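PDB 5ZVV: AimR transcriptional regulator from Bacillus phage phi3T, which activates transcription of the aimX locus as a dimer, apparently steering the phage towards lysis until the arbitrium peptide converts it to an inactive monomer. Local coordinates for residues L207-I218 with A230-E241. Sequence-based numbering, arbitrary orientation.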
loop_
_atom_site.group_PDB
_atom_site.type_symbol
_atom_site.label_atom_id
_atom_site.label_comp_id
_atom_site.label_asym_id
_atom_site.label_seq_id
_atom_site.Cartn_x
_atom_site.Cartn_y
_atom_site.Cartn_z
ATOM N N LEU A 207 7.275 2.805 -20.284
ATOM C CA LEU A 207 6.450 3.172 -21.429
ATOM C C LEU A 207 6.181 1.978 -22.336
ATOM O O LEU A 207 5.051 1.798 -22.808
ATOM C CB LEU A 207 7.116 4.308 -22.207
ATOM C CG LEU A 207 7.527 5.532 -21.385
ATOM C CD1 LEU A 207 8.040 6.651 -22.287
ATOM C CD2 LEU A 207 6.378 6.022 -20.515
ATOM N N LEU A 208 7.200 1.154 -22.595
ATOM C CA LEU A 208 7.010 0.004 -23.474
ATOM C C LEU A 208 6.007 -0.977 -22.884
ATOM O O LEU A 208 5.169 -1.530 -23.604
ATOM C CB LEU A 208 8.347 -0.692 -23.733
ATOM C CG LEU A 208 9.425 0.126 -24.445
ATOM C CD1 LEU A 208 10.684 -0.708 -24.641
ATOM C CD2 LEU A 208 8.910 0.654 -25.776
ATOM N N GLU A 209 6.081 -1.205 -21.572
ATOM C CA GLU A 209 5.126 -2.083 -20.906
ATOM C C GLU A 209 3.706 -1.533 -21.009
ATOM O O GLU A 209 2.758 -2.279 -21.297
ATOM C CB GLU A 209 5.545 -2.253 -19.447
ATOM C CG GLU A 209 4.920 -3.412 -18.712
ATOM C CD GLU A 209 5.584 -3.637 -17.366
ATOM O OE1 GLU A 209 6.723 -3.156 -17.179
ATOM O OE2 GLU A 209 4.967 -4.283 -16.495
ATOM N N ALA A 210 3.542 -0.226 -20.788
ATOM C CA ALA A 210 2.222 0.388 -20.884
ATOM C C ALA A 210 1.659 0.265 -22.294
ATOM O O ALA A 210 0.478 -0.056 -22.474
ATOM C CB ALA A 210 2.295 1.855 -20.463
ATOM N N ARG A 211 2.492 0.512 -23.308
ATOM C CA ARG A 211 2.046 0.345 -24.687
ATOM C C ARG A 211 1.684 -1.107 -24.975
ATOM O O ARG A 211 0.717 -1.380 -25.695
ATOM C CB ARG A 211 3.129 0.829 -25.652
ATOM C CG ARG A 211 3.442 2.312 -25.531
ATOM C CD ARG A 211 4.652 2.699 -26.366
ATOM N NE ARG A 211 5.142 4.027 -26.008
ATOM C CZ ARG A 211 6.323 4.514 -26.370
ATOM N NH1 ARG A 211 7.147 3.782 -27.107
ATOM N NH2 ARG A 211 6.682 5.733 -25.992
ATOM N N GLN A 212 2.452 -2.052 -24.427
ATOM C CA GLN A 212 2.144 -3.468 -24.612
ATOM C C GLN A 212 0.759 -3.799 -24.075
ATOM O O GLN A 212 -0.064 -4.407 -24.772
ATOM C CB GLN A 212 3.196 -4.333 -23.919
ATOM C CG GLN A 212 4.515 -4.456 -24.651
ATOM C CD GLN A 212 5.523 -5.288 -23.876
ATOM O OE1 GLN A 212 5.582 -5.225 -22.646
ATOM N NE2 GLN A 212 6.314 -6.081 -24.591
ATOM N N HIS A 213 0.487 -3.405 -22.827
ATOM C CA HIS A 213 -0.811 -3.705 -22.231
ATOM C C HIS A 213 -1.939 -2.998 -22.974
ATOM O O HIS A 213 -3.012 -3.580 -23.182
ATOM C CB HIS A 213 -0.811 -3.322 -20.750
ATOM C CG HIS A 213 0.115 -4.146 -19.910
ATOM N ND1 HIS A 213 -0.043 -5.506 -19.747
ATOM C CD2 HIS A 213 1.202 -3.804 -19.181
ATOM C CE1 HIS A 213 0.911 -5.966 -18.955
ATOM N NE2 HIS A 213 1.680 -4.953 -18.599
ATOM N N SER A 214 -1.719 -1.745 -23.383
ATOM C CA SER A 214 -2.760 -1.004 -24.094
ATOM C C SER A 214 -3.083 -1.666 -25.428
ATOM O O SER A 214 -4.255 -1.885 -25.764
ATOM C CB SER A 214 -2.324 0.448 -24.313
ATOM O OG SER A 214 -2.083 1.119 -23.088
ATOM N N ASN A 215 -2.046 -1.999 -26.200
ATOM C CA ASN A 215 -2.253 -2.648 -27.487
ATOM C C ASN A 215 -2.931 -3.998 -27.319
ATOM O O ASN A 215 -3.789 -4.372 -28.124
ATOM C CB ASN A 215 -0.918 -2.801 -28.215
ATOM C CG ASN A 215 -0.485 -1.529 -28.911
ATOM O OD1 ASN A 215 -1.297 -0.840 -29.532
ATOM N ND2 ASN A 215 0.798 -1.208 -28.813
ATOM N N ARG A 216 -2.568 -4.743 -26.274
ATOM C CA ARG A 216 -3.223 -6.027 -26.051
ATOM C C ARG A 216 -4.698 -5.839 -25.711
ATOM O O ARG A 216 -5.555 -6.602 -26.181
ATOM C CB ARG A 216 -2.501 -6.805 -24.951
ATOM C CG ARG A 216 -2.910 -8.257 -24.911
ATOM C CD ARG A 216 -1.952 -9.132 -24.133
ATOM N NE ARG A 216 -2.428 -10.513 -24.146
ATOM C CZ ARG A 216 -3.186 -11.051 -23.194
ATOM N NH1 ARG A 216 -3.588 -12.308 -23.299
ATOM N NH2 ARG A 216 -3.534 -10.336 -22.133
ATOM N N ALA A 217 -5.014 -4.818 -24.908
ATOM C CA ALA A 217 -6.411 -4.509 -24.624
ATOM C C ALA A 217 -7.171 -4.186 -25.903
ATOM O O ALA A 217 -8.292 -4.666 -26.103
ATOM C CB ALA A 217 -6.503 -3.346 -23.636
ATOM N N ILE A 218 -6.571 -3.381 -26.787
ATOM C CA ILE A 218 -7.214 -3.059 -28.060
ATOM C C ILE A 218 -7.414 -4.318 -28.895
ATOM O O ILE A 218 -8.429 -4.472 -29.584
ATOM C CB ILE A 218 -6.391 -2.003 -28.823
ATOM C CG1 ILE A 218 -6.472 -0.648 -28.122
ATOM C CG2 ILE A 218 -6.861 -1.885 -30.267
ATOM C CD1 ILE A 218 -5.393 0.325 -28.551
ATOM N N ALA A 230 -7.356 2.926 -23.798
ATOM C CA ALA A 230 -6.124 2.339 -24.310
ATOM C C ALA A 230 -5.372 3.326 -25.196
ATOM O O ALA A 230 -4.169 3.553 -25.006
ATOM C CB ALA A 230 -6.436 1.052 -25.069
ATOM N N TYR A 231 -6.064 3.926 -26.172
ATOM C CA TYR A 231 -5.413 4.930 -27.014
ATOM C C TYR A 231 -5.049 6.176 -26.218
ATOM O O TYR A 231 -4.027 6.815 -26.499
ATOM C CB TYR A 231 -6.308 5.287 -28.201
ATOM C CG TYR A 231 -6.293 4.240 -29.285
ATOM C CD1 TYR A 231 -5.150 4.022 -30.046
ATOM C CD2 TYR A 231 -7.413 3.460 -29.544
ATOM C CE1 TYR A 231 -5.123 3.062 -31.037
ATOM C CE2 TYR A 231 -7.397 2.495 -30.534
ATOM C CZ TYR A 231 -6.248 2.300 -31.277
ATOM O OH TYR A 231 -6.221 1.342 -32.263
ATOM N N LEU A 232 -5.870 6.531 -25.228
ATOM C CA LEU A 232 -5.505 7.598 -24.306
ATOM C C LEU A 232 -4.189 7.285 -23.605
ATOM O O LEU A 232 -3.317 8.156 -23.482
ATOM C CB LEU A 232 -6.629 7.801 -23.288
ATOM C CG LEU A 232 -6.697 9.128 -22.538
ATOM C CD1 LEU A 232 -6.974 10.271 -23.504
ATOM C CD2 LEU A 232 -7.763 9.067 -21.449
ATOM N N THR A 233 -4.016 6.036 -23.161
ATOM C CA THR A 233 -2.785 5.659 -22.471
ATOM C C THR A 233 -1.587 5.682 -23.413
ATOM O O THR A 233 -0.511 6.159 -23.039
ATOM C CB THR A 233 -2.934 4.276 -21.833
ATOM O OG1 THR A 233 -4.001 4.299 -20.877
ATOM C CG2 THR A 233 -1.646 3.873 -21.127
ATOM N N ILE A 234 -1.749 5.167 -24.635
ATOM C CA ILE A 234 -0.648 5.179 -25.600
ATOM C C ILE A 234 -0.204 6.612 -25.878
ATOM O O ILE A 234 0.986 6.957 -25.771
ATOM C CB ILE A 234 -1.066 4.451 -26.892
ATOM C CG1 ILE A 234 -1.252 2.954 -26.624
ATOM C CG2 ILE A 234 -0.046 4.682 -28.007
ATOM C CD1 ILE A 234 -1.814 2.178 -27.797
ATOM N N GLY A 235 -1.167 7.473 -26.224
ATOM C CA GLY A 235 -0.850 8.875 -26.425
ATOM C C GLY A 235 -0.153 9.487 -25.228
ATOM O O GLY A 235 0.776 10.282 -25.379
ATOM N N ASN A 236 -0.583 9.115 -24.019
ATOM C CA ASN A 236 0.085 9.614 -22.822
ATOM C C ASN A 236 1.530 9.136 -22.753
ATOM O O ASN A 236 2.419 9.884 -22.328
ATOM C CB ASN A 236 -0.679 9.191 -21.568
ATOM C CG ASN A 236 -1.986 9.936 -21.404
ATOM O OD1 ASN A 236 -2.217 10.950 -22.057
ATOM N ND2 ASN A 236 -2.846 9.440 -20.524
ATOM N N THR A 237 1.792 7.896 -23.172
ATOM C CA THR A 237 3.170 7.418 -23.184
ATOM C C THR A 237 4.014 8.121 -24.235
ATOM O O THR A 237 5.245 8.055 -24.161
ATOM C CB THR A 237 3.243 5.909 -23.433
ATOM O OG1 THR A 237 2.782 5.621 -24.759
ATOM C CG2 THR A 237 2.414 5.145 -22.417
ATOM N N LEU A 238 3.390 8.781 -25.212
ATOM C CA LEU A 238 4.143 9.470 -26.257
ATOM C C LEU A 238 4.268 10.978 -26.042
ATOM O O LEU A 238 4.773 11.672 -26.931
ATOM C CB LEU A 238 3.507 9.197 -27.619
ATOM C CG LEU A 238 3.573 7.756 -28.122
ATOM C CD1 LEU A 238 2.654 7.579 -29.320
ATOM C CD2 LEU A 238 5.008 7.391 -28.477
ATOM N N ILE A 239 3.851 11.498 -24.884
ATOM C CA ILE A 239 3.718 12.948 -24.710
ATOM C C ILE A 239 5.058 13.653 -24.894
ATOM O O ILE A 239 5.145 14.683 -25.575
ATOM C CB ILE A 239 3.098 13.269 -23.336
ATOM C CG1 ILE A 239 1.609 12.915 -23.321
ATOM C CG2 ILE A 239 3.300 14.737 -22.981
ATOM C CD1 ILE A 239 0.950 13.121 -21.975
ATOM N N PHE A 240 6.120 13.120 -24.296
ATOM C CA PHE A 240 7.416 13.784 -24.311
ATOM C C PHE A 240 8.344 13.279 -25.410
ATOM O O PHE A 240 9.479 13.754 -25.504
ATOM C CB PHE A 240 8.099 13.631 -22.949
ATOM C CG PHE A 240 7.290 14.174 -21.809
ATOM C CD1 PHE A 240 7.325 15.523 -21.496
ATOM C CD2 PHE A 240 6.481 13.338 -21.060
ATOM C CE1 PHE A 240 6.574 16.027 -20.451
ATOM C CE2 PHE A 240 5.730 13.832 -20.012
ATOM C CZ PHE A 240 5.775 15.180 -19.705
ATOM N N GLU A 241 7.894 12.346 -26.248
ATOM C CA GLU A 241 8.734 11.787 -27.304
ATOM C C GLU A 241 8.438 12.373 -28.679
ATOM O O GLU A 241 9.360 12.792 -29.383
ATOM C CB GLU A 241 8.579 10.263 -27.354
ATOM C CG GLU A 241 9.114 9.536 -26.136
ATOM C CD GLU A 241 9.019 8.028 -26.272
ATOM O OE1 GLU A 241 8.676 7.548 -27.374
ATOM O OE2 GLU A 241 9.288 7.325 -25.276
#
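Arg211 reaches across to the last turn of helix 224-237, meeting Thr237 at a slant, and grips it side-on with two nitrogens. Arg211 NE donates to Thr237 OG1 at 3.1 Å, and Arg211 NH2 donates to Thr237 O at 3.3 Å, meeting this carbonyl from well above its plane. Both acceptors lie close to the guanidinium plane, so the pair of bonds fixes how the flat group is turned. The Arg211 chain, extended from CG to NE, carries the guanidinium to Thr237, beyond which Leu238 leaves helical geometry. Threonine suits the place because its branched CB offers both a hydroxyl acceptor and a methyl: with chi1 66°, OG1 is turned to Arg211 and CG2 to Ala210 CB. The extended Glu241 chain comes from the opposite direction and brings its carboxylate to the guanidinium, where Arg211 NH2 forms a salt bridge with Glu241 OE1 at 3.0 Å, OE2 lying close by; as a hydrogen bond it is weak, and the two planes stand 80° apart. Leu238 CD2 covers one guanidinium face at its rim, and Leu207 CB the opposite face.

Helices 207-220 and 224-237 form an antiparallel hairpin, with axes 8.8 Å apart at 157°, consistent with the helical pairs of TPR-like proteins. Small residues permit the close approach midway: Ser214 lies over Ala230, its CB against Ile234 CG1. Ser214 OG turns back to Ala210 O (2.9 Å), which satisfies the hydroxyl within its own helix and lets it lie against Thr233 CG2. Thr233 OG1 bonds instead to Phe229 O and to Asn199 of helix 184-203.

Further along, Ile218 CG1 presses tightly on Ala230 CB (3.5 Å). Extended beyond CG1, Ile218 sets CD1 over the centre of the Tyr231 ring, a CH-pi contact close to the ring normal. The broad aromatic face receives this slim methyl, and Ile234 CD1 approaches the same methyl.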